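Local structure of GCN5-related N-acetyltransferase (Brucella melitensis biovar Abortus 2308, 3TCV) at residues I38-Y43 and I104-G109. The protein probably transfers an acetyl group from acetyl-CoA to an amine, as GCN5-related N-acetyltransferases do, perhaps the N-terminus of a protein. Numbering follows the deposited sequence.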
loop_
_atom_site.group_PDB
_atom_site.type_symbol
_atom_site.label_atom_id
_atom_site.label_comp_id
_atom_site.label_asym_id
_atom_site.label_seq_id
_atom_site.Cartn_x
_atom_site.Cartn_y
_atom_site.Cartn_z
ATOM N N ILE B 38 25.686 -8.023 6.968
ATOM C CA ILE B 38 26.336 -8.509 5.746
ATOM C C ILE B 38 25.692 -9.847 5.386
ATOM O O ILE B 38 25.507 -10.674 6.265
ATOM C CB ILE B 38 27.869 -8.679 5.925
ATOM C CG1 ILE B 38 28.527 -7.309 6.098
ATOM C CG2 ILE B 38 28.494 -9.407 4.733
ATOM C CD1 ILE B 38 30.002 -7.357 6.443
ATOM N N PHE B 39 25.346 -10.047 4.108
ATOM C CA PHE B 39 24.819 -11.322 3.607
ATOM C C PHE B 39 25.750 -11.900 2.549
ATOM O O PHE B 39 26.015 -11.269 1.537
ATOM C CB PHE B 39 23.411 -11.159 3.015
ATOM C CG PHE B 39 22.397 -10.684 4.011
ATOM C CD1 PHE B 39 21.874 -11.561 4.960
ATOM C CD2 PHE B 39 22.008 -9.356 4.043
ATOM C CE1 PHE B 39 20.964 -11.116 5.904
ATOM C CE2 PHE B 39 21.090 -8.906 4.982
ATOM C CZ PHE B 39 20.567 -9.790 5.910
ATOM N N GLU B 40 26.226 -13.118 2.786
ATOM C CA GLU B 40 27.215 -13.751 1.929
ATOM C C GLU B 40 26.624 -14.972 1.226
ATOM O O GLU B 40 26.126 -15.885 1.871
ATOM C CB GLU B 40 28.402 -14.194 2.794
ATOM C CG GLU B 40 29.591 -14.750 2.027
ATOM C CD GLU B 40 30.532 -13.688 1.512
ATOM O OE1 GLU B 40 30.607 -12.606 2.136
ATOM O OE2 GLU B 40 31.212 -13.955 0.492
ATOM N N GLY B 41 26.699 -14.991 -0.099
ATOM C CA GLY B 41 26.278 -16.140 -0.864
ATOM C C GLY B 41 27.441 -16.721 -1.648
ATOM O O GLY B 41 28.597 -16.345 -1.443
ATOM N N ARG B 42 27.128 -17.622 -2.563
ATOM C CA ARG B 42 28.128 -18.217 -3.462
ATOM C C ARG B 42 28.552 -17.258 -4.577
ATOM O O ARG B 42 29.732 -17.213 -4.951
ATOM C CB ARG B 42 27.577 -19.499 -4.079
ATOM C CG ARG B 42 28.516 -20.198 -5.051
ATOM C CD ARG B 42 27.902 -21.507 -5.538
ATOM N NE ARG B 42 27.746 -22.470 -4.448
ATOM C CZ ARG B 42 28.716 -23.278 -4.004
ATOM N NH1 ARG B 42 29.933 -23.263 -4.553
ATOM N NH2 ARG B 42 28.464 -24.108 -3.000
ATOM N N TYR B 43 27.588 -16.508 -5.120
ATOM C CA TYR B 43 27.822 -15.653 -6.299
ATOM C C TYR B 43 27.884 -14.162 -5.953
ATOM O O TYR B 43 28.510 -13.388 -6.655
ATOM C CB TYR B 43 26.717 -15.899 -7.344
ATOM C CG TYR B 43 26.531 -17.364 -7.675
ATOM C CD1 TYR B 43 27.440 -18.037 -8.480
ATOM C CD2 TYR B 43 25.448 -18.089 -7.178
ATOM C CE1 TYR B 43 27.281 -19.376 -8.779
ATOM C CE2 TYR B 43 25.297 -19.436 -7.463
ATOM C CZ TYR B 43 26.209 -20.074 -8.280
ATOM O OH TYR B 43 26.087 -21.429 -8.582
ATOM N N ILE B 104 27.287 -6.859 -4.371
ATOM C CA ILE B 104 28.660 -7.067 -4.833
ATOM C C ILE B 104 28.797 -8.377 -5.606
ATOM O O ILE B 104 28.505 -9.442 -5.098
ATOM C CB ILE B 104 29.658 -7.051 -3.654
ATOM C CG1 ILE B 104 29.743 -5.642 -3.039
ATOM C CG2 ILE B 104 31.053 -7.437 -4.128
ATOM C CD1 ILE B 104 29.350 -5.536 -1.583
ATOM N N ASP B 105 29.243 -8.290 -6.843
ATOM C CA ASP B 105 29.486 -9.473 -7.653
ATOM C C ASP B 105 30.789 -10.111 -7.184
ATOM O O ASP B 105 31.861 -9.497 -7.292
ATOM C CB ASP B 105 29.600 -9.081 -9.127
ATOM C CG ASP B 105 30.033 -10.234 -10.016
ATOM O OD1 ASP B 105 29.323 -11.266 -10.042
ATOM O OD2 ASP B 105 31.075 -10.091 -10.699
ATOM N N LYS B 106 30.697 -11.331 -6.662
ATOM C CA LYS B 106 31.862 -11.947 -6.019
ATOM C C LYS B 106 32.946 -12.286 -7.023
ATOM O O LYS B 106 34.125 -12.147 -6.713
ATOM C CB LYS B 106 31.478 -13.178 -5.216
ATOM C CG LYS B 106 30.826 -12.824 -3.886
ATOM C CD LYS B 106 30.413 -14.050 -3.096
ATOM C CE LYS B 106 31.609 -14.927 -2.775
ATOM N NZ LYS B 106 31.268 -15.927 -1.745
ATOM N N ALA B 107 32.550 -12.699 -8.226
ATOM C CA ALA B 107 33.518 -13.076 -9.263
ATOM C C ALA B 107 34.489 -11.936 -9.573
ATOM O O ALA B 107 35.690 -12.168 -9.696
ATOM C CB ALA B 107 32.795 -13.525 -10.534
ATOM N N SER B 108 33.974 -10.711 -9.691
ATOM C CA SER B 108 34.799 -9.528 -9.952
ATOM C C SER B 108 35.225 -8.781 -8.700
ATOM O O SER B 108 36.157 -7.972 -8.736
ATOM C CB SER B 108 34.048 -8.569 -10.865
ATOM O OG SER B 108 32.840 -8.139 -10.260
ATOM N N GLY B 109 34.547 -9.033 -7.588
ATOM C CA GLY B 109 34.713 -8.228 -6.383
ATOM C C GLY B 109 34.129 -6.819 -6.441
ATOM O O GLY B 109 34.295 -6.061 -5.490
HETATM O O HOH W 1 29.843 -13.589 -8.998
#
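The flat carboxylate of Glu40 meets Lys106 through one oxygen: OE2 receives Lys106 NZ at 3.0 Å on its anti lone pair, a salt bridge with a hydrogen bond, the two side chains crossing at about a right angle. Tyr43 CB, by contrast, points away from 104-109, and within Tyr43 it is the backbone O that reaches that segment; Arg42 CG lies over the centre of one ring face, 3.9 Å above the plane, and Tyr43 OH bonds to Leu224 O. The Asp105 carboxylate divides its work. Its OD2 takes Ser108 OG at 2.7 Å on the anti lone pair; Ser108 N comes from above the plane, 55° out of it, and this second bond makes an Asx motif. OD1 accepts from a water that also donates to Tyr43 O and accepts from Ala107 N.

Lys106 gives the largest share of the buried surface. Its CB packs 3.3 Å from Tyr43 O, and the bend at chi3 (60°) brings NZ to Gly41 O at 2.7 Å, nearly along the C=O axis (162°). A backbone hydrogen bond runs from Lys106 N to Tyr43 O at 3.0 Å. Tyr43 O therefore has two donors, an amide and the water.

Topologically, the contact joins the turn between strands 39-40 and 44-48 to the turn leaving strand 99-105, and 44-48 lies between 39-40 and 99-105 in the sheet. Glu146 of helix 142-158 holds the first turn, OE2 accepting from Arg42 N and OE1 from Tyr43 N. The ammonium joins the turns by salt bridge and charged hydrogen bond, alongside the backbone bond and water; Glu40 would be expected to favour the charged form of Lys106.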